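Local coordinates for protein fatty acyl CoA synthetase FADD13 (FATTY-ACYL-CoA SYNTHETASE) (Mycobacterium tuberculosis, PDB 3R44) that belongs to the ANL superfamily of AMP-binding enzymes, joining a large AMP-binding portion to a smaller C-terminal domain, at residues 340-343 against 344-348; 226-229 against 230-233; 502-505 against 506-509. All coordinates share one frame; numbering follows the deposited sequence.

Contact 1: residues 340-343 against 344-348; sequences GRAT and MFTDV
M344 O is approached by two hydroxyls: S201 OG makes a hydrogen bond to it, and T343 OG1, 3.4 Å from M344 O, makes at best a weak one, since the same proton has another acceptor within reach. The firmer hold on the threonine also comes from S201, whose OG is hydrogen-bonded to T343 OG1 as well. With chi1 at 62°, the hydroxyl of T343 is flanked by the main-chain N and C of its own residue, which brings it to the serine. The chain reverses between T343 and T346 in a type II beta turn, closed by T346 N donating to T343 O at 3.2 Å. That bond is bent: the N-H...O angle is 144°, and the donor stands well above the carbonyl plane instead of on a lone pair. F345 takes the third place of the turn with positive phi, 70°, and its bond from CA to CB points away from residues 340-343. On the inner side, A342 CB lies 3.6 Å from the carbonyl T346 O and makes an apolar touch with V348 CG2 at 3.8 Å. The turn links strand 341-342, an edge strand of the large mixed sheet, to strand 346-351 of an antiparallel sheet. Helix 192-205 meets the turn through T343, M344 and F345, with T205 OG1 hydrogen-bonded to M344 N, while strand 364-369 meets T346 and V348, and strand 324-327 lies against T343 and V348.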
ATOM      1  N   GLY A 340      -2.293  -5.795 -14.530  1.00 16.55           N
ATOM      2  CA  GLY A 340      -3.065  -4.963 -15.432  1.00 16.69           C
ATOM      3  C   GLY A 340      -2.202  -4.007 -16.250  1.00 15.52           C
ATOM      4  O   GLY A 340      -1.002  -4.226 -16.402  1.00 14.17           O
ATOM      5  N   ARG A 341      -2.873  -3.033 -16.850  1.00 14.21           N
ATOM      6  CA  ARG A 341      -2.237  -2.019 -17.702  1.00 15.49           C
ATOM      7  C   ARG A 341      -1.901  -0.751 -16.914  1.00 15.25           C
ATOM      8  O   ARG A 341      -2.479  -0.477 -15.863  1.00 14.08           O
ATOM      9  CB  ARG A 341      -3.218  -1.628 -18.808  1.00 16.02           C
ATOM     10  CG  ARG A 341      -3.484  -2.703 -19.890  1.00 20.08           C
ATOM     11  CD  ARG A 341      -4.547  -2.279 -20.882  1.00 21.02           C
ATOM     12  NE  ARG A 341      -4.307  -3.006 -22.133  1.00 22.12           N
ATOM     13  CZ  ARG A 341      -5.242  -3.318 -22.987  1.00 24.24           C
ATOM     14  NH1 ARG A 341      -6.494  -3.005 -22.723  1.00 26.80           N
ATOM     15  NH2 ARG A 341      -4.936  -3.983 -24.076  1.00 28.64           N
ATOM     16  N   ALA A 342      -1.037   0.086 -17.478  1.00 14.51           N
ATOM     17  CA  ALA A 342      -0.794   1.405 -16.935  1.00 15.57           C
ATOM     18  C   ALA A 342      -2.133   2.144 -16.802  1.00 17.14           C
ATOM     19  O   ALA A 342      -3.115   1.836 -17.508  1.00 18.04           O
ATOM     20  CB  ALA A 342       0.171   2.206 -17.876  1.00 13.72           C
ATOM     21  N   THR A 343      -2.204   3.026 -15.830  1.00 17.78           N
ATOM     22  CA  THR A 343      -3.396   3.834 -15.566  1.00 18.28           C
ATOM     23  C   THR A 343      -3.303   5.197 -16.232  1.00 18.00           C
ATOM     24  O   THR A 343      -2.254   5.561 -16.854  1.00 16.87           O
ATOM     25  CB  THR A 343      -3.631   3.997 -14.079  1.00 18.72           C
ATOM     26  OG1 THR A 343      -2.526   4.688 -13.459  1.00 20.10           O
ATOM     27  CG2 THR A 343      -3.759   2.618 -13.458  1.00 22.33           C
ATOM     28  N   MET A 344      -4.397   5.963 -16.157  1.00 16.46           N
ATOM     29  CA  MET A 344      -4.350   7.315 -16.664  1.00 17.16           C
ATOM     30  C   MET A 344      -3.311   8.036 -15.889  1.00 14.67           C
ATOM     31  O   MET A 344      -3.129   7.810 -14.702  1.00 13.69           O
ATOM     32  CB  MET A 344      -5.678   8.080 -16.552  1.00 17.11           C
ATOM     33  CG  MET A 344      -6.644   7.698 -17.536  1.00 18.45           C
ATOM     34  SD  MET A 344      -6.090   7.769 -19.254  1.00 18.94           S
ATOM     35  CE  MET A 344      -5.942   9.516 -19.569  1.00 19.47           C
ATOM     36  N   PHE A 345      -2.581   8.889 -16.575  1.00 14.55           N
ATOM     37  CA  PHE A 345      -1.558   9.753 -15.957  1.00 14.06           C
ATOM     38  C   PHE A 345      -0.315   9.009 -15.460  1.00 14.26           C
ATOM     39  O   PHE A 345       0.476   9.582 -14.723  1.00 16.76           O
ATOM     40  CB  PHE A 345      -2.159  10.627 -14.844  1.00 15.97           C
ATOM     41  CG  PHE A 345      -3.394  11.352 -15.269  1.00 16.97           C
ATOM     42  CD1 PHE A 345      -3.346  12.229 -16.340  1.00 16.58           C
ATOM     43  CD2 PHE A 345      -4.603  11.115 -14.643  1.00 16.00           C
ATOM     44  CE1 PHE A 345      -4.526  12.890 -16.799  1.00 23.86           C
ATOM     45  CE2 PHE A 345      -5.769  11.773 -15.076  1.00 19.10           C
ATOM     46  CZ  PHE A 345      -5.741  12.637 -16.162  1.00 22.73           C
ATOM     47  N   THR A 346      -0.156   7.759 -15.890  1.00 14.28           N
ATOM     48  CA  THR A 346       0.992   6.932 -15.477  0.50 14.84           C
ATOM     49  C   THR A 346       1.590   6.249 -16.701  1.00 15.97           C
ATOM     50  O   THR A 346       0.855   5.686 -17.536  1.00 18.08           O
ATOM     51  CB  THR A 346       0.627   5.879 -14.383  0.50 13.77           C
ATOM     52  OG1 THR A 346       1.793   5.540 -13.608  0.50 18.00           O
ATOM     53  CG2 THR A 346       0.082   4.607 -14.989  0.50 13.68           C
ATOM     54  N   ASP A 347       2.925   6.306 -16.836  1.00 13.76           N
ATOM     55  CA  ASP A 347       3.569   5.473 -17.826  1.00 13.39           C
ATOM     56  C   ASP A 347       4.332   4.372 -17.095  1.00 13.15           C
ATOM     57  O   ASP A 347       4.973   4.611 -16.071  1.00 13.63           O
ATOM     58  CB  ASP A 347       4.544   6.239 -18.732  1.00 14.23           C
ATOM     59  CG  ASP A 347       3.874   7.369 -19.554  1.00 19.43           C
ATOM     60  OD1 ASP A 347       2.647   7.355 -19.735  1.00 22.18           O
ATOM     61  OD2 ASP A 347       4.577   8.283 -20.048  1.00 21.69           O
ATOM     62  N   VAL A 348       4.279   3.157 -17.597  1.00 12.56           N
ATOM     63  CA  VAL A 348       4.921   2.021 -16.899  1.00 13.32           C
ATOM     64  C   VAL A 348       5.703   1.274 -17.930  1.00 14.96           C
ATOM     65  O   VAL A 348       5.197   1.087 -19.026  1.00 16.31           O
ATOM     66  CB  VAL A 348       3.867   1.062 -16.277  1.00 13.50           C
ATOM     67  CG1 VAL A 348       4.566  -0.187 -15.656  1.00 14.59           C
ATOM     68  CG2 VAL A 348       2.909   1.829 -15.299  1.00 13.56           C
TER

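Contact 2: residues 226-229 against 230-233; sequences LTTV and IFSA
Residues L226 to A233 form two successive turns of one continuous helix, with each carbonyl of 226-229 meeting the amide four residues on. I230 N reaches L226 O at 3.1 Å. F231 N reaches T227 O at 2.8 Å, and the N-H...O angle is 165°. The last of the series, A233 N to V229 O, is weak at 3.3 Å. T228 O is the exception in having two grips: S232 N comes to it at 3.0 Å and S232 OG at 2.9 Å, from opposite faces of the carbonyl plane. The serine thus folds its hydroxyl back onto its own helix and spends it within the backbone. This helix, 223-235, is the connection in a beta-alpha-beta unit between the parallel strands 213-216 and 238-241, neighbours in the large mixed sheet of the AMP-binding portion; T228, V229, F231 and S232 reach leucines of those strands. In F231, chi1 of 85° leans the ring back toward the preceding turn. One face thereby comes over T228, whose CA lies 4.1 Å from the ring centroid in a CH-pi contact offset toward the rim. The ring also meets that of W202, with the planes about 20° apart. T228 points beside it in the same direction, its OG1 hydrogen-bonded to A224 O one turn earlier. I230 lies on a different side of the helix, CG1 passing 3.4 Å from L226 O, and its side chain touches Y86 and A199.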
ATOM      1  N   LEU A 226      -5.104   5.994   1.885  1.00 16.51           N
ATOM      2  CA  LEU A 226      -5.079   7.430   1.869  1.00 16.62           C
ATOM      3  C   LEU A 226      -5.523   8.012   0.524  1.00 14.70           C
ATOM      4  O   LEU A 226      -6.306   8.958   0.442  1.00 15.79           O
ATOM      5  CB  LEU A 226      -3.642   7.895   2.189  1.00 17.72           C
ATOM      6  CG  LEU A 226      -3.449   9.341   2.459  1.00 25.13           C
ATOM      7  CD1 LEU A 226      -4.655   9.818   3.298  1.00 26.84           C
ATOM      8  CD2 LEU A 226      -2.024   9.541   3.162  1.00 25.68           C
ATOM      9  N   THR A 227      -4.985   7.470  -0.536  1.00 14.92           N
ATOM     10  CA  THR A 227      -5.393   7.866  -1.888  1.00 15.66           C
ATOM     11  C   THR A 227      -6.905   7.668  -2.098  1.00 15.68           C
ATOM     12  O   THR A 227      -7.555   8.543  -2.693  1.00 13.85           O
ATOM     13  CB  THR A 227      -4.515   7.146  -2.906  1.00 16.48           C
ATOM     14  OG1 THR A 227      -3.155   7.555  -2.681  1.00 18.36           O
ATOM     15  CG2 THR A 227      -4.942   7.483  -4.339  1.00 17.72           C
ATOM     16  N   THR A 228      -7.489   6.580  -1.551  1.00 14.90           N
ATOM     17  CA  THR A 228      -8.940   6.312  -1.600  1.00 14.05           C
ATOM     18  C   THR A 228      -9.723   7.396  -0.919  1.00 13.57           C
ATOM     19  O   THR A 228     -10.717   7.872  -1.429  1.00 12.17           O
ATOM     20  CB  THR A 228      -9.289   5.016  -0.895  1.00 14.32           C
ATOM     21  OG1 THR A 228      -8.636   3.959  -1.566  1.00 16.98           O
ATOM     22  CG2 THR A 228     -10.810   4.705  -0.835  1.00 15.47           C
ATOM     23  N   VAL A 229      -9.268   7.829   0.233  1.00 12.79           N
ATOM     24  CA  VAL A 229      -9.959   8.924   0.931  1.00 14.60           C
ATOM     25  C   VAL A 229      -9.984  10.202   0.057  1.00 14.11           C
ATOM     26  O   VAL A 229     -10.996  10.898  -0.083  1.00 13.93           O
ATOM     27  CB  VAL A 229      -9.274   9.178   2.281  1.00 14.35           C
ATOM     28  CG1 VAL A 229      -9.657  10.573   2.915  1.00 14.54           C
ATOM     29  CG2 VAL A 229      -9.469   7.975   3.253  1.00 15.37           C
ATOM     30  N   ILE A 230      -8.839  10.546  -0.518  1.00 14.89           N
ATOM     31  CA  ILE A 230      -8.706  11.735  -1.356  1.00 14.08           C
ATOM     32  C   ILE A 230      -9.509  11.637  -2.682  1.00 14.47           C
ATOM     33  O   ILE A 230     -10.191  12.577  -3.087  1.00 13.67           O
ATOM     34  CB  ILE A 230      -7.194  12.060  -1.679  1.00 14.39           C
ATOM     35  CG1 ILE A 230      -6.368  12.235  -0.384  1.00 19.89           C
ATOM     36  CG2 ILE A 230      -7.090  13.296  -2.600  1.00 15.48           C
ATOM     37  CD1 ILE A 230      -7.024  13.080   0.597  1.00 19.58           C
ATOM     38  N   PHE A 231      -9.463  10.509  -3.355  1.00 13.21           N
ATOM     39  CA  PHE A 231     -10.231  10.411  -4.588  1.00 15.86           C
ATOM     40  C   PHE A 231     -11.708  10.339  -4.335  1.00 14.20           C
ATOM     41  O   PHE A 231     -12.467  10.772  -5.171  1.00 13.68           O
ATOM     42  CB  PHE A 231      -9.692   9.398  -5.620  1.00 17.99           C
ATOM     43  CG  PHE A 231     -10.141   7.958  -5.440  1.00 19.37           C
ATOM     44  CD1 PHE A 231      -9.174   6.942  -5.328  1.00 23.82           C
ATOM     45  CD2 PHE A 231     -11.481   7.610  -5.427  1.00 20.01           C
ATOM     46  CE1 PHE A 231      -9.568   5.569  -5.219  1.00 24.77           C
ATOM     47  CE2 PHE A 231     -11.890   6.268  -5.350  1.00 23.69           C
ATOM     48  CZ  PHE A 231     -10.935   5.253  -5.229  1.00 24.67           C
ATOM     49  N   SER A 232     -12.084   9.934  -3.137  1.00 13.32           N
ATOM     50  CA  SER A 232     -13.482   9.987  -2.732  1.00 14.57           C
ATOM     51  C   SER A 232     -13.980  11.436  -2.706  1.00 14.53           C
ATOM     52  O   SER A 232     -15.083  11.747  -3.198  1.00 11.95           O
ATOM     53  CB  SER A 232     -13.708   9.288  -1.393  1.00 14.98           C
ATOM     54  OG  SER A 232     -13.593   7.878  -1.556  1.00 17.08           O
ATOM     55  N   ALA A 233     -13.231  12.339  -2.081  1.00 14.38           N
ATOM     56  CA  ALA A 233     -13.612  13.744  -2.123  1.00 14.60           C
ATOM     57  C   ALA A 233     -13.571  14.309  -3.545  1.00 14.39           C
ATOM     58  O   ALA A 233     -14.428  15.105  -3.965  1.00 15.58           O
ATOM     59  CB  ALA A 233     -12.732  14.573  -1.176  1.00 13.43           C
TER

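Contact 3: residues 502-505 against 506-509; sequences ILKT and VLRE
T505, V506 and K504 carry most of this contact, which is the opening of helix 504-511, with L503 at the N-cap position. The helical bonding starts there: L503 O receives L507 N at 3.0 Å, with an N-H...O angle of 166°. V506 lies alongside L503, pointing the same way, and its CG2 comes within 3.9 Å of L503 CB. With chi1 177°, CG1 of the valine takes the place opposite its backbone N, and CG2 is the branch that meets L503. K504 contributes through its carbonyl O, which takes R508 N at 2.9 Å, while its aliphatic CB lies 3.9 Å from R508 NH2. Although both side chains are cationic, K504 NZ and R508 NH2 stay 6.1 Å apart, and each has its own anion: E429 for the lysine, D414 for the arginine. Strand 438-448 underlies this side of the helix, with L507 and K504 resting on I444. T505, on the exposed side, accepts E509 N at its carbonyl O, 3.2 Å away. The guanidinium of R508 folds back over the first turn, one face above K504 C, and T505 meets it at the edge: the methyl CG2 lies in the guanidinium plane, 4.0 Å from NH1.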
ATOM      1  N   ILE A 502       2.714 -18.326  -2.062  1.00 23.48           N
ATOM      2  CA  ILE A 502       3.857 -18.894  -1.349  1.00 22.75           C
ATOM      3  C   ILE A 502       4.269 -17.867  -0.309  1.00 21.71           C
ATOM      4  O   ILE A 502       4.373 -16.654  -0.607  1.00 21.55           O
ATOM      5  CB  ILE A 502       5.066 -19.145  -2.259  1.00 23.74           C
ATOM      6  CG1 ILE A 502       4.729 -20.150  -3.339  1.00 26.20           C
ATOM      7  CG2 ILE A 502       6.249 -19.680  -1.444  1.00 23.22           C
ATOM      8  CD1 ILE A 502       4.742 -21.442  -2.841  1.00 30.48           C
ATOM      9  N   LEU A 503       4.422 -18.328   0.930  1.00 19.82           N
ATOM     10  CA  LEU A 503       4.742 -17.461   2.053  1.00 20.63           C
ATOM     11  C   LEU A 503       6.248 -17.513   2.293  1.00 20.10           C
ATOM     12  O   LEU A 503       6.742 -18.331   3.084  1.00 18.95           O
ATOM     13  CB  LEU A 503       3.977 -17.931   3.288  1.00 21.10           C
ATOM     14  CG  LEU A 503       2.463 -17.787   3.149  1.00 23.57           C
ATOM     15  CD1 LEU A 503       1.780 -18.430   4.357  1.00 22.82           C
ATOM     16  CD2 LEU A 503       2.070 -16.306   3.001  1.00 25.67           C
ATOM     17  N   LYS A 504       6.994 -16.680   1.593  1.00 20.70           N
ATOM     18  CA  LYS A 504       8.469 -16.653   1.776  1.00 20.35           C
ATOM     19  C   LYS A 504       8.939 -16.299   3.191  1.00 20.09           C
ATOM     20  O   LYS A 504       9.995 -16.786   3.642  1.00 17.29           O
ATOM     21  CB  LYS A 504       9.135 -15.797   0.700  1.00 21.36           C
ATOM     22  CG  LYS A 504       8.950 -16.429  -0.634  1.00 22.41           C
ATOM     23  CD  LYS A 504       9.735 -15.811  -1.727  1.00 26.95           C
ATOM     24  CE  LYS A 504       9.637 -16.728  -2.962  1.00 25.99           C
ATOM     25  NZ  LYS A 504      10.636 -16.424  -3.900  1.00 25.39           N
ATOM     26  N   THR A 505       8.159 -15.514   3.939  1.00 19.01           N
ATOM     27  CA  THR A 505       8.521 -15.208   5.324  1.00 20.98           C
ATOM     28  C   THR A 505       8.472 -16.491   6.175  1.00 20.04           C
ATOM     29  O   THR A 505       9.314 -16.726   7.025  1.00 20.44           O
ATOM     30  CB  THR A 505       7.544 -14.205   5.946  1.00 22.09           C
ATOM     31  OG1 THR A 505       6.211 -14.702   5.747  1.00 27.86           O
ATOM     32  CG2 THR A 505       7.634 -12.873   5.271  1.00 21.35           C
ATOM     33  N   VAL A 506       7.474 -17.323   5.923  1.00 19.41           N
ATOM     34  CA  VAL A 506       7.374 -18.647   6.593  1.00 19.02           C
ATOM     35  C   VAL A 506       8.539 -19.577   6.163  1.00 18.01           C
ATOM     36  O   VAL A 506       9.209 -20.185   7.025  1.00 17.37           O
ATOM     37  CB  VAL A 506       5.996 -19.300   6.406  1.00 18.81           C
ATOM     38  CG1 VAL A 506       5.975 -20.707   7.064  1.00 19.19           C
ATOM     39  CG2 VAL A 506       4.875 -18.367   7.041  1.00 20.02           C
ATOM     40  N   LEU A 507       8.838 -19.615   4.862  1.00 17.08           N
ATOM     41  CA  LEU A 507       9.983 -20.368   4.420  1.00 17.47           C
ATOM     42  C   LEU A 507      11.232 -19.978   5.144  1.00 17.20           C
ATOM     43  O   LEU A 507      11.964 -20.857   5.574  1.00 18.48           O
ATOM     44  CB  LEU A 507      10.229 -20.204   2.946  1.00 16.81           C
ATOM     45  CG  LEU A 507       9.368 -21.094   2.056  1.00 17.79           C
ATOM     46  CD1 LEU A 507       9.553 -20.593   0.571  1.00 18.29           C
ATOM     47  CD2 LEU A 507       9.721 -22.601   2.161  1.00 16.26           C
ATOM     48  N   ARG A 508      11.509 -18.667   5.267  1.00 17.70           N
ATOM     49  CA  ARG A 508      12.726 -18.203   5.941  1.00 18.50           C
ATOM     50  C   ARG A 508      12.757 -18.645   7.406  1.00 19.66           C
ATOM     51  O   ARG A 508      13.818 -19.006   7.910  1.00 19.80           O
ATOM     52  CB  ARG A 508      12.894 -16.651   5.884  1.00 20.58           C
ATOM     53  CG  ARG A 508      13.114 -16.102   4.491  1.00 19.25           C
ATOM     54  CD  ARG A 508      13.186 -14.555   4.463  1.00 22.57           C
ATOM     55  NE  ARG A 508      13.095 -14.182   3.067  1.00 24.31           N
ATOM     56  CZ  ARG A 508      12.053 -13.624   2.464  1.00 24.57           C
ATOM     57  NH1 ARG A 508      10.953 -13.273   3.142  1.00 23.69           N
ATOM     58  NH2 ARG A 508      12.137 -13.412   1.151  1.00 24.41           N
ATOM     59  N   GLU A 509      11.585 -18.657   8.056  1.00 19.55           N
ATOM     60  CA  GLU A 509      11.448 -19.140   9.412  1.00 21.77           C
ATOM     61  C   GLU A 509      11.727 -20.629   9.495  1.00 20.60           C
ATOM     62  O   GLU A 509      12.384 -21.109  10.413  1.00 20.28           O
ATOM     63  CB  GLU A 509      10.007 -18.947   9.903  1.00 22.38           C
ATOM     64  CG  GLU A 509       9.632 -17.575  10.440  1.00 31.87           C
ATOM     65  CD  GLU A 509       8.097 -17.451  10.671  1.00 38.34           C
ATOM     66  OE1 GLU A 509       7.448 -18.461  11.064  1.00 42.33           O
ATOM     67  OE2 GLU A 509       7.543 -16.352  10.438  1.00 42.56           O
TER

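Overall arrangement
All three contacts are local, yet they sample distant parts of one chain. Contact 2 and contact 1 are the nearer pair, their centres 19 Å apart and their nearest atoms about 10 Å apart. They do not touch, but helix 192-205 lies against both, with A199 meeting I230 and S200 meeting F345. The same helix supplies H192, E193 and H196 to the pocket of the bound histidine, which lies about 8 Å from the side chain of I230 and about 9 Å from that of F345. Contact 3 stands apart, its centre 31 Å from that of contact 1 and 33 Å from that of contact 2, across the chain's centre from the latter.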